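Local coordinates for ABC-type branched-chain amino acid transport systems periplasmic component-like protein (Thermomonospora curvata, PDB 4N03) that probably binds fatty acids such as palmitic acid, as the substrate-binding component of an ABC transporter, at residues S113-K116 with Q117-S121; Q157-D161 with K162-K166. All coordinates share one frame; numbering follows the deposited sequence.

Contact 1. Residues S113-K116 with Q117-S121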
loop_
_atom_site.group_PDB
_atom_site.type_symbol
_atom_site.label_atom_id
_atom_site.label_comp_id
_atom_site.label_asym_id
_atom_site.label_seq_id
_atom_site.Cartn_x
_atom_site.Cartn_y
_atom_site.Cartn_z
ATOM N N SER A 113 -1.903 6.952 -11.356
ATOM C CA SER A 113 -1.707 6.783 -12.823
ATOM C C SER A 113 -2.237 7.970 -13.564
ATOM O O SER A 113 -1.615 8.389 -14.568
ATOM C CB SER A 113 -2.384 5.489 -13.338
ATOM O OG SER A 113 -1.562 4.442 -13.000
ATOM N N ALA A 114 -3.374 8.518 -13.134
ATOM C CA ALA A 114 -4.011 9.606 -13.858
ATOM C C ALA A 114 -3.182 10.881 -13.839
ATOM O O ALA A 114 -3.366 11.748 -14.691
ATOM C CB ALA A 114 -5.391 9.872 -13.331
ATOM N N VAL A 115 -2.280 11.011 -12.874
ATOM C CA VAL A 115 -1.458 12.222 -12.738
ATOM C C VAL A 115 0.023 11.944 -12.920
ATOM O O VAL A 115 0.841 12.804 -12.731
ATOM C CB VAL A 115 -1.702 12.954 -11.398
ATOM C CG1 VAL A 115 -3.098 13.516 -11.356
ATOM C CG2 VAL A 115 -1.439 12.073 -10.223
ATOM N N LYS A 116 0.350 10.755 -13.443
ATOM C CA LYS A 116 1.744 10.353 -13.607
ATOM C C LYS A 116 2.507 11.333 -14.513
ATOM O O LYS A 116 3.627 11.723 -14.241
ATOM C CB LYS A 116 1.805 8.899 -14.045
ATOM C CG LYS A 116 3.167 8.313 -14.051
ATOM C CD LYS A 116 3.074 6.838 -14.405
ATOM C CE LYS A 116 4.455 6.232 -14.448
ATOM N NZ LYS A 116 5.127 6.629 -15.713
ATOM N N GLN A 117 1.891 11.714 -15.640
ATOM C CA GLN A 117 2.571 12.644 -16.520
ATOM C C GLN A 117 2.823 14.000 -15.858
ATOM O O GLN A 117 3.876 14.606 -16.034
ATOM C CB GLN A 117 1.768 12.860 -17.815
ATOM C CG GLN A 117 1.857 11.787 -18.825
ATOM C CD GLN A 117 1.155 12.147 -20.123
ATOM O OE1 GLN A 117 -0.038 12.084 -20.197
ATOM N NE2 GLN A 117 1.915 12.538 -21.135
ATOM N N ARG A 118 1.839 14.483 -15.118
ATOM C CA ARG A 118 2.026 15.742 -14.415
ATOM C C ARG A 118 3.097 15.650 -13.299
ATOM O O ARG A 118 3.897 16.557 -13.123
ATOM C CB ARG A 118 0.717 16.176 -13.781
ATOM C CG ARG A 118 -0.315 16.660 -14.780
ATOM C CD ARG A 118 -1.560 17.051 -13.999
ATOM N NE ARG A 118 -2.671 17.413 -14.859
ATOM C CZ ARG A 118 -3.527 16.554 -15.393
ATOM N NH1 ARG A 118 -3.388 15.231 -15.176
ATOM N NH2 ARG A 118 -4.538 17.018 -16.148
ATOM N N ILE A 119 3.108 14.527 -12.603
ATOM C CA ILE A 119 4.113 14.288 -11.566
ATOM C C ILE A 119 5.489 14.388 -12.161
ATOM O O ILE A 119 6.406 15.028 -11.623
ATOM C CB ILE A 119 3.868 12.930 -10.886
ATOM C CG1 ILE A 119 2.732 13.042 -9.876
ATOM C CG2 ILE A 119 5.121 12.410 -10.200
ATOM C CD1 ILE A 119 2.238 11.693 -9.396
ATOM N N GLU A 120 5.639 13.779 -13.353
ATOM C CA GLU A 120 6.950 13.782 -13.999
ATOM C C GLU A 120 7.350 15.216 -14.421
ATOM O O GLU A 120 8.484 15.660 -14.189
ATOM C CB GLU A 120 6.953 12.859 -15.205
ATOM C CG GLU A 120 8.337 12.667 -15.806
ATOM C CD GLU A 120 9.196 11.676 -14.964
ATOM O OE1 GLU A 120 8.619 10.727 -14.352
ATOM O OE2 GLU A 120 10.421 11.824 -14.926
ATOM N N SER A 121 6.392 15.936 -15.002
ATOM C CA SER A 121 6.650 17.282 -15.465
ATOM C C SER A 121 6.972 18.212 -14.318
ATOM O O SER A 121 7.831 19.077 -14.396
ATOM C CB SER A 121 5.441 17.796 -16.239
ATOM O OG SER A 121 5.683 19.100 -16.736
HETATM O O HOH W 1 -0.549 10.110 -16.503
HETATM O O HOH W 2 -1.021 13.423 -15.777
HETATM O O HOH W 3 6.456 8.875 -15.367
HETATM O O HOH W 4 5.785 10.108 -13.111
#

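Contact 2. Residues Q157-D161 with K162-K166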
loop_
_atom_site.group_PDB
_atom_site.type_symbol
_atom_site.label_atom_id
_atom_site.label_comp_id
_atom_site.label_asym_id
_atom_site.label_seq_id
_atom_site.Cartn_x
_atom_site.Cartn_y
_atom_site.Cartn_z
ATOM N N GLN A 157 2.870 -19.317 -4.731
ATOM C CA GLN A 157 3.906 -20.284 -4.382
ATOM C C GLN A 157 3.688 -20.799 -2.964
ATOM O O GLN A 157 3.849 -21.972 -2.663
ATOM C CB GLN A 157 5.277 -19.681 -4.513
ATOM C CG GLN A 157 6.407 -20.668 -4.195
ATOM C CD GLN A 157 6.521 -21.772 -5.221
ATOM O OE1 GLN A 157 7.082 -21.573 -6.308
ATOM N NE2 GLN A 157 5.980 -22.926 -4.922
ATOM N N TRP A 158 3.292 -19.904 -2.044
ATOM C CA TRP A 158 2.974 -20.290 -0.673
ATOM C C TRP A 158 1.799 -21.232 -0.603
ATOM O O TRP A 158 1.853 -22.243 0.087
ATOM C CB TRP A 158 2.718 -19.044 0.167
ATOM C CG TRP A 158 2.331 -19.291 1.592
ATOM C CD1 TRP A 158 3.152 -19.579 2.628
ATOM C CD2 TRP A 158 1.007 -19.262 2.110
ATOM N NE1 TRP A 158 2.417 -19.713 3.782
ATOM C CE2 TRP A 158 1.097 -19.555 3.490
ATOM C CE3 TRP A 158 -0.239 -19.026 1.548
ATOM C CZ2 TRP A 158 -0.019 -19.597 4.317
ATOM C CZ3 TRP A 158 -1.363 -19.059 2.395
ATOM C CH2 TRP A 158 -1.228 -19.344 3.752
ATOM N N LEU A 159 0.730 -20.946 -1.350
ATOM C CA LEU A 159 -0.399 -21.879 -1.382
ATOM C C LEU A 159 0.029 -23.289 -1.779
ATOM O O LEU A 159 -0.431 -24.287 -1.244
ATOM C CB LEU A 159 -1.492 -21.401 -2.331
ATOM C CG LEU A 159 -2.276 -20.149 -1.949
ATOM C CD1 LEU A 159 -3.191 -19.728 -3.074
ATOM C CD2 LEU A 159 -3.068 -20.346 -0.670
HETATM N N MSE A 160 0.923 -23.387 -2.797
HETATM C CA MSE A 160 1.433 -24.678 -3.257
HETATM C C MSE A 160 2.322 -25.339 -2.216
HETATM O O MSE A 160 2.226 -26.536 -1.947
HETATM C CB MSE A 160 2.321 -24.486 -4.471
HETATM C CG MSE A 160 1.553 -24.067 -5.688
HETATM SE SE MSE A 160 0.918 -25.652 -6.644
HETATM C CE MSE A 160 2.763 -26.087 -7.070
ATOM N N ASP A 161 3.203 -24.534 -1.624
ATOM C CA ASP A 161 4.091 -25.065 -0.595
ATOM C C ASP A 161 3.333 -25.588 0.606
ATOM O O ASP A 161 3.753 -26.578 1.218
ATOM C CB ASP A 161 5.038 -23.975 -0.089
ATOM C CG ASP A 161 6.081 -23.566 -1.079
ATOM O OD1 ASP A 161 6.266 -24.210 -2.127
ATOM O OD2 ASP A 161 6.732 -22.532 -0.787
ATOM N N LYS A 162 2.204 -24.971 0.913
ATOM C CA LYS A 162 1.371 -25.377 2.033
ATOM C C LYS A 162 0.326 -26.421 1.677
ATOM O O LYS A 162 -0.510 -26.798 2.483
ATOM C CB LYS A 162 0.747 -24.161 2.715
ATOM C CG LYS A 162 1.796 -23.219 3.251
ATOM C CD LYS A 162 2.799 -23.894 4.198
ATOM C CE LYS A 162 3.767 -22.934 4.852
ATOM N NZ LYS A 162 4.792 -23.621 5.670
ATOM N N LYS A 163 0.370 -26.909 0.428
ATOM C CA LYS A 163 -0.508 -27.978 -0.048
ATOM C C LYS A 163 -1.988 -27.565 -0.043
ATOM O O LYS A 163 -2.883 -28.418 -0.024
ATOM C CB LYS A 163 -0.225 -29.288 0.684
ATOM C CG LYS A 163 1.219 -29.714 0.551
ATOM C CD LYS A 163 1.502 -31.073 1.172
ATOM C CE LYS A 163 0.978 -32.245 0.356
ATOM N NZ LYS A 163 1.444 -33.542 0.901
ATOM N N LEU A 164 -2.232 -26.260 -0.080
ATOM C CA LEU A 164 -3.577 -25.740 -0.211
ATOM C C LEU A 164 -4.050 -25.803 -1.658
ATOM O O LEU A 164 -5.243 -25.778 -1.911
ATOM C CB LEU A 164 -3.640 -24.316 0.336
ATOM C CG LEU A 164 -3.424 -24.168 1.854
ATOM C CD1 LEU A 164 -3.383 -22.708 2.249
ATOM C CD2 LEU A 164 -4.488 -24.892 2.631
ATOM N N ILE A 165 -3.089 -25.880 -2.584
ATOM C CA ILE A 165 -3.331 -26.175 -3.982
ATOM C C ILE A 165 -2.258 -27.156 -4.429
ATOM O O ILE A 165 -1.254 -27.330 -3.767
ATOM C CB ILE A 165 -3.335 -24.918 -4.862
ATOM C CG1 ILE A 165 -2.001 -24.221 -4.783
ATOM C CG2 ILE A 165 -4.467 -23.992 -4.467
ATOM C CD1 ILE A 165 -1.879 -23.000 -5.678
ATOM N N LYS A 166 -2.507 -27.762 -5.575
ATOM C CA LYS A 166 -1.563 -28.689 -6.208
ATOM C C LYS A 166 -1.578 -28.477 -7.713
ATOM O O LYS A 166 -2.470 -27.852 -8.248
ATOM C CB LYS A 166 -1.930 -30.110 -5.875
ATOM C CG LYS A 166 -3.254 -30.576 -6.443
ATOM C CD LYS A 166 -3.650 -31.970 -5.969
ATOM C CE LYS A 166 -4.982 -32.387 -6.590
ATOM N NZ LYS A 166 -6.144 -31.459 -6.382
HETATM O O HOH W 5 0.992 -28.758 -3.543
#

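Contact 1. Residues S113-K116 with Q117-S121
A114 and R118 meet at a hydrated kink in helix 109-122, the helix that crosses over from strand 103-107 to strand 126-129 in a beta-alpha-beta unit. In the R118 conformer described, one of two, A114 O lies at the edge of the guanidinium, near its plane and 3.5 Å from NH1. The kink itself starts one residue earlier: S113 O accepts from water 1 at 2.8 Å, and the same water takes the N-H of Q117, standing in for the direct bond of a regular turn. A114 repeats the pattern, its O and the N of R118 being bridged by water 2. V115, with phi -117° and psi 14°, departs most from helical values, yet from here the helix closes again: I119 N reaches V115 O at 2.9 Å. On the buried side V115 CG2 touches I119 CD1 at 3.8 Å, and helix 86-96 lies against V115 through V90 and Y93. K116 O takes the next regular bond from E120 N. The K116 chain leaves with CG anti to the backbone N (chi1 -171°) and runs extended until chi4, where NZ, in one of two conformers, turns to water 3. NZ and E120 OE1 are then 5.6 Å apart with that water between them, a bridge that holds for this conformer alone. OE1, which is also hydrogen-bonded to S138, accepts from water 4 as well, and water 4 in turn donates to the backbone, 2.9 Å from K116 O.

Contact 2. Residues Q157-D161 with K162-K166
A chi1 of 178° swings the W158 indole away from its own N-H and alongside the next turn, and a bend at chi2 (-55°) folds the aliphatic chain of K162 across that ring. The touching atom is K162 CG, over one face and 3.8 Å from the centroid of the five-membered ring, a CH-pi contact; K162 CE follows at 3.7 Å from W158 NE1. The lysine thus crosses the indole with its methylenes, while W158 NE1 makes a weak hydrogen bond to E387 and K162 NZ a long, weak ion pair with the same carboxylate. F276 meets the indole edge-to-face.

Beyond K162 the backbone turns out of the helix at K163, whose phi is positive. The O of L159 receives L164 N at 2.9 Å and a weaker bond from I165 N. K163 N bonds to M160 O at 3.0 Å, and water 5 joins that oxygen to I165 O. Apolar side chains close over the reversal. L164 CD1 meets L159 CD2 at 3.8 Å, the side chains at about a right angle. I165 sends its CD1 back between L159 CB and CG of M160, a selenomethionine, 3.7 and 3.6 Å away respectively. The bonds from L164 N to L159 O and from K163 N to M160 O, with positive phi at K163, define a Schellman motif, and the L159-L164 contact is its usual apolar companion; the motif ends helix 148-161 and leads the chain toward strand 170-176.

Overall arrangement
Contacts 1 and 2 lie on opposite sides of the chain's centre, 39 Å apart between their centres and about 26 Å between nearest atoms, so neither touches the other. Residues 113-121 belong to the helix between two strands of the four-stranded parallel sheet; residues 157-166 precede strand 170-176 of the seven-stranded mixed sheet, as expected for the two lobes of a periplasmic binding protein. In contact 1 the A114 side chain is about 11 Å from the palmitic acid, too far to touch it. W158 of contact 2 is about 4 Å from a 1,2-ethanediol, probably from the crystallisation liquor. Both concern helix geometry, one a hydrated interruption within a helix, the other a helix terminus.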